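Local coordinates for protein putative aldehyde dehydrogenase AldY (Bacillus subtilis, PDB 4DNG) that probably oxidises aldehydes to carboxylates with NAD+ as electron acceptor and may help protect cells against stress from ethanol and related compounds, at residues R92-T97 with A183-T188; E351-G356 with V367-D372. All blocks are in the same frame, centred on the assembly; numbering follows the deposited sequence.

Interaction 1: residues R92-T97 with A183-T188; sequences RETGGT and AISGGT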
loop_
_atom_site.group_PDB
_atom_site.type_symbol
_atom_site.label_atom_id
_atom_site.label_comp_id
_atom_site.label_asym_id
_atom_site.label_seq_id
_atom_site.Cartn_x
_atom_site.Cartn_y
_atom_site.Cartn_z
ATOM N N ARG A 92 23.540 25.494 9.786
ATOM C CA ARG A 92 24.653 25.680 8.838
ATOM C C ARG A 92 24.471 24.897 7.542
ATOM O O ARG A 92 24.703 25.436 6.463
ATOM C CB ARG A 92 26.011 25.322 9.454
ATOM C CG ARG A 92 26.158 25.651 10.932
ATOM C CD ARG A 92 27.524 26.227 11.288
ATOM N NE ARG A 92 28.650 25.294 11.158
ATOM C CZ ARG A 92 29.508 25.286 10.138
ATOM N NH1 ARG A 92 29.356 26.146 9.135
ATOM N NH2 ARG A 92 30.516 24.415 10.110
ATOM N N GLU A 93 24.037 23.643 7.646
ATOM C CA GLU A 93 24.052 22.731 6.489
ATOM C C GLU A 93 22.888 23.009 5.582
ATOM O O GLU A 93 22.965 22.873 4.365
ATOM C CB GLU A 93 23.985 21.271 6.943
ATOM C CG GLU A 93 24.334 20.274 5.858
ATOM C CD GLU A 93 24.280 18.818 6.314
ATOM O OE1 GLU A 93 23.420 18.458 7.156
ATOM O OE2 GLU A 93 25.100 18.015 5.816
ATOM N N THR A 94 21.827 23.452 6.225
ATOM C CA THR A 94 20.483 23.402 5.714
ATOM C C THR A 94 20.000 24.800 5.315
ATOM O O THR A 94 19.116 24.934 4.475
ATOM C CB THR A 94 19.616 22.772 6.823
ATOM O OG1 THR A 94 19.115 21.494 6.403
ATOM C CG2 THR A 94 18.509 23.629 7.228
ATOM N N GLY A 95 20.600 25.842 5.900
ATOM C CA GLY A 95 20.175 27.225 5.629
ATOM C C GLY A 95 18.899 27.592 6.374
ATOM O O GLY A 95 18.461 28.740 6.367
ATOM N N GLY A 96 18.293 26.598 7.008
ATOM C CA GLY A 96 17.225 26.822 7.963
ATOM C C GLY A 96 17.727 27.650 9.124
ATOM O O GLY A 96 18.911 27.625 9.495
ATOM N N THR A 97 16.797 28.398 9.676
ATOM C CA THR A 97 17.002 29.344 10.750
ATOM C C THR A 97 17.208 28.597 12.097
ATOM O O THR A 97 16.780 27.432 12.216
ATOM C CB THR A 97 15.726 30.184 10.739
ATOM O OG1 THR A 97 15.947 31.368 9.960
ATOM C CG2 THR A 97 15.237 30.507 12.108
ATOM N N ALA A 183 23.638 15.716 4.436
ATOM C CA ALA A 183 23.927 14.384 4.962
ATOM C C ALA A 183 24.254 14.357 6.445
ATOM O O ALA A 183 24.100 13.313 7.096
ATOM C CB ALA A 183 25.053 13.745 4.183
ATOM N N ILE A 184 24.751 15.478 6.971
ATOM C CA ILE A 184 25.129 15.519 8.369
ATOM C C ILE A 184 23.874 15.523 9.235
ATOM O O ILE A 184 23.736 14.706 10.138
ATOM C CB ILE A 184 26.072 16.689 8.710
ATOM C CG1 ILE A 184 27.414 16.491 8.009
ATOM C CG2 ILE A 184 26.361 16.728 10.200
ATOM C CD1 ILE A 184 28.156 17.770 7.746
ATOM N N SER A 185 22.946 16.419 8.931
ATOM C CA SER A 185 21.731 16.513 9.722
ATOM C C SER A 185 20.714 15.484 9.299
ATOM O O SER A 185 19.930 15.038 10.114
ATOM C CB SER A 185 21.138 17.911 9.665
ATOM O OG SER A 185 21.302 18.436 8.392
ATOM N N GLY A 186 20.741 15.091 8.028
ATOM C CA GLY A 186 19.838 14.061 7.545
ATOM C C GLY A 186 20.335 12.625 7.709
ATOM O O GLY A 186 19.587 11.684 7.452
ATOM N N GLY A 187 21.579 12.432 8.133
ATOM C CA GLY A 187 22.126 11.072 8.247
ATOM C C GLY A 187 23.154 10.829 9.329
ATOM O O GLY A 187 22.942 10.022 10.228
ATOM N N THR A 188 24.278 11.526 9.259
ATOM C CA THR A 188 25.427 11.116 10.089
ATOM C C THR A 188 25.221 11.335 11.592
ATOM O O THR A 188 25.629 10.493 12.407
ATOM C CB THR A 188 26.753 11.755 9.636
ATOM O OG1 THR A 188 26.607 13.179 9.580
ATOM C CG2 THR A 188 27.151 11.235 8.267
#

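Interaction 2: residues E351-G356 with V367-D372; sequences ELAVEG and VFVGAD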
loop_
_atom_site.group_PDB
_atom_site.type_symbol
_atom_site.label_atom_id
_atom_site.label_comp_id
_atom_site.label_asym_id
_atom_site.label_seq_id
_atom_site.Cartn_x
_atom_site.Cartn_y
_atom_site.Cartn_z
ATOM N N GLU A 351 -0.937 40.929 -9.271
ATOM C CA GLU A 351 -0.379 41.977 -8.421
ATOM C C GLU A 351 0.660 41.419 -7.450
ATOM O O GLU A 351 0.612 40.257 -7.057
ATOM C CB GLU A 351 -1.491 42.710 -7.654
ATOM C CG GLU A 351 -1.011 43.927 -6.865
ATOM C CD GLU A 351 -2.091 44.598 -6.035
ATOM O OE1 GLU A 351 -3.220 44.068 -5.951
ATOM O OE2 GLU A 351 -1.804 45.668 -5.458
ATOM N N LEU A 352 1.606 42.265 -7.079
ATOM C CA LEU A 352 2.595 41.922 -6.088
ATOM C C LEU A 352 2.491 42.981 -5.008
ATOM O O LEU A 352 2.985 44.094 -5.176
ATOM C CB LEU A 352 3.996 41.914 -6.714
ATOM C CG LEU A 352 5.199 41.464 -5.884
ATOM C CD1 LEU A 352 5.042 40.022 -5.419
ATOM C CD2 LEU A 352 6.461 41.602 -6.710
ATOM N N ALA A 353 1.813 42.635 -3.917
ATOM C CA ALA A 353 1.666 43.550 -2.788
ATOM C C ALA A 353 3.010 43.806 -2.115
ATOM O O ALA A 353 3.357 44.956 -1.832
ATOM C CB ALA A 353 0.652 43.021 -1.788
ATOM N N VAL A 354 3.764 42.732 -1.882
ATOM C CA VAL A 354 5.095 42.838 -1.287
ATOM C C VAL A 354 6.153 42.280 -2.243
ATOM O O VAL A 354 6.126 41.104 -2.601
ATOM C CB VAL A 354 5.156 42.126 0.084
ATOM C CG1 VAL A 354 6.574 42.111 0.633
ATOM C CG2 VAL A 354 4.211 42.790 1.071
ATOM N N GLU A 355 7.081 43.134 -2.657
ATOM C CA GLU A 355 8.143 42.720 -3.567
ATOM C C GLU A 355 9.444 42.432 -2.832
ATOM O O GLU A 355 10.030 43.324 -2.227
ATOM C CB GLU A 355 8.369 43.778 -4.642
ATOM C CG GLU A 355 9.362 43.361 -5.716
ATOM C CD GLU A 355 9.144 44.076 -7.040
ATOM O OE1 GLU A 355 8.381 45.074 -7.089
ATOM O OE2 GLU A 355 9.746 43.634 -8.041
ATOM N N GLY A 356 9.884 41.180 -2.882
ATOM C CA GLY A 356 11.169 40.801 -2.304
ATOM C C GLY A 356 12.317 41.078 -3.262
ATOM O O GLY A 356 12.132 41.737 -4.294
ATOM N N VAL A 367 4.942 38.548 -1.744
ATOM C CA VAL A 367 3.529 38.254 -1.567
ATOM C C VAL A 367 2.750 38.710 -2.797
ATOM O O VAL A 367 2.699 39.905 -3.119
ATOM C CB VAL A 367 2.940 38.850 -0.257
ATOM C CG1 VAL A 367 1.458 38.487 -0.127
ATOM C CG2 VAL A 367 3.715 38.360 0.978
ATOM N N PHE A 368 2.178 37.731 -3.494
ATOM C CA PHE A 368 1.258 37.972 -4.596
ATOM C C PHE A 368 -0.175 37.953 -4.064
ATOM O O PHE A 368 -0.519 37.131 -3.208
ATOM C CB PHE A 368 1.434 36.906 -5.676
ATOM C CG PHE A 368 2.709 37.038 -6.452
ATOM C CD1 PHE A 368 2.809 37.954 -7.495
ATOM C CD2 PHE A 368 3.816 36.239 -6.151
ATOM C CE1 PHE A 368 3.990 38.077 -8.223
ATOM C CE2 PHE A 368 4.993 36.360 -6.869
ATOM C CZ PHE A 368 5.080 37.282 -7.907
ATOM N N VAL A 369 -1.004 38.870 -4.551
ATOM C CA VAL A 369 -2.375 38.973 -4.063
ATOM C C VAL A 369 -3.364 38.930 -5.211
ATOM O O VAL A 369 -3.008 39.217 -6.358
ATOM C CB VAL A 369 -2.609 40.247 -3.210
ATOM C CG1 VAL A 369 -1.860 40.155 -1.890
ATOM C CG2 VAL A 369 -2.217 41.509 -3.972
ATOM N N GLY A 370 -4.600 38.563 -4.880
ATOM C CA GLY A 370 -5.709 38.535 -5.827
ATOM C C GLY A 370 -5.488 37.566 -6.965
ATOM O O GLY A 370 -5.928 37.819 -8.089
ATOM N N ALA A 371 -4.790 36.468 -6.672
ATOM C CA ALA A 371 -4.501 35.441 -7.663
ATOM C C ALA A 371 -5.669 34.487 -7.907
ATOM O O ALA A 371 -6.445 34.194 -6.998
ATOM C CB ALA A 371 -3.281 34.649 -7.234
ATOM N N ASP A 372 -5.765 33.985 -9.136
ATOM C CA ASP A 372 -6.647 32.864 -9.448
ATOM C C ASP A 372 -6.143 31.596 -8.756
ATOM O O ASP A 372 -4.940 31.391 -8.631
ATOM C CB ASP A 372 -6.677 32.633 -10.953
ATOM C CG ASP A 372 -8.056 32.266 -11.459
ATOM O OD1 ASP A 372 -8.838 33.205 -11.727
ATOM O OD2 ASP A 372 -8.348 31.051 -11.604
#

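Interaction 1: residues R92-T97 with A183-T188
Glu93 OE1 is gripped twice by Ser185, by the backbone N at 2.7 Å and by the hydroxyl OG at 2.5 Å, a separation so short that its exact length is doubtful. The motif is a carboxylate received at the N-terminal end of a helix. Glu93 lies near the close of helix 83-94 and reaches into the first turn of helix 183-196, the connecting helix between the parallel strands 173-177 and 204-206 in the β-α-β layout of the NAD-binding fold. The other carboxylate oxygen, Glu93 OE2, accepts Ile184 N at 2.8 Å. Both backbone bonds are nearly straight, 163-164° at the hydrogen, and each oxygen spends its syn lone pair, so the two consecutive amides meet the carboxylate as a fork and fix its rotation. CG of Glu93 is anti to the backbone N (chi1 -166°) and the chain runs on extended, which carries the carboxylate across to the neighbouring helix. There the side chain sits as a knob among Ala183, Ile184, Ser185 and Gly186, with Ile184 CB 3.3 Å from Glu93 OE2. Ser185 OG takes the position between its own N and carbonyl carbon, where it meets the same oxygen as its amide. The buried carboxylate is thus met by N-H and O-H groups, and the helix N-terminus would probably favour its ionised form. Thr182 packs against Glu93, while Pro156 of helix 156-169 touches Ser185. One residue beyond the gripping pair, Gly186 O accepts hydrogen bonds from Ser160 OG and His176 NE2. The gripping residues themselves lie in a wider pi-type turn, closed by Thr188 N bonding to Ala183 O at 2.8 Å.

Interaction 2: residues E351-G356 with V367-D372
A classic beta bulge interrupts the antiparallel pairing of strand 351-354 with strand 362-369: Ala353 and Val354 together face the single residue Val367. Val354, the second bulge residue, forms a hydrogen-bonded pair with Val367. Val367 N reaches Val354 O at 2.9 Å, and Val354 N returns a longer bond to Val367 O at 3.3 Å. Before the bulge, Leu352 and Phe368 form a non-hydrogen-bonded pair, and their side chains share one face of the sheet. Leu352 sets its CD1 methyl over the middle of the Phe368 ring, 3.5 Å from the centroid and 11° off the normal, a CH-pi contact. CG anti to the Leu352 backbone N (chi1 -175°), together with a chi2 of 61°, brings this methyl over the ring. The ring is also met at its edge, where Glu351 O lies near the ring plane, 3.2 Å from Phe368 CD1. Ile342 and Ala345 of helix 332-347 add further contacts to Phe368, and a leucine in its place would probably lose the flat face on which the Leu352 methyl rests and leave a gap beneath helix 332-347. Glu351, Val354, Val367 and Val369 point to the other face. There Ala353 CB packs on Val369 CG1 at 3.8 Å, while the Glu351 side chain passes across Val369, its OE1 3.4 Å from CG2. Thr308 of helix 297-313 touches Ala353 and Val354, and Phe307 of the same helix meets Val367. Strand 362-369, paired on its other edge with strand 386-392, thus carries a bulged antiparallel neighbour between two helices, as befits the edge of the open α/β sheet in the catalytic domain of an aldehyde dehydrogenase.

In the fold
Read from the N terminus, the first participating segment lies on helix 83-94, after the opening strands and two helices. Interaction 1 closes an 85-residue excursion through helix 98-118, strand 135-150, helix 156-169 and strand 173-177 before the chain returns in helix 183-196. It thereby ties a helix preceding the NAD-binding sheet to one that belongs to it. The predicted active-site residues Glu253 and Cys287 follow, and then interaction 2 closes a short loop of ten residues, joining neighbouring strands of the second sheet. The two contacts stand in series, neither nested nor crossed. Their centres are 31 Å apart and their nearest atoms about 16 Å, so they do not touch: one joins two helices, the other two strands.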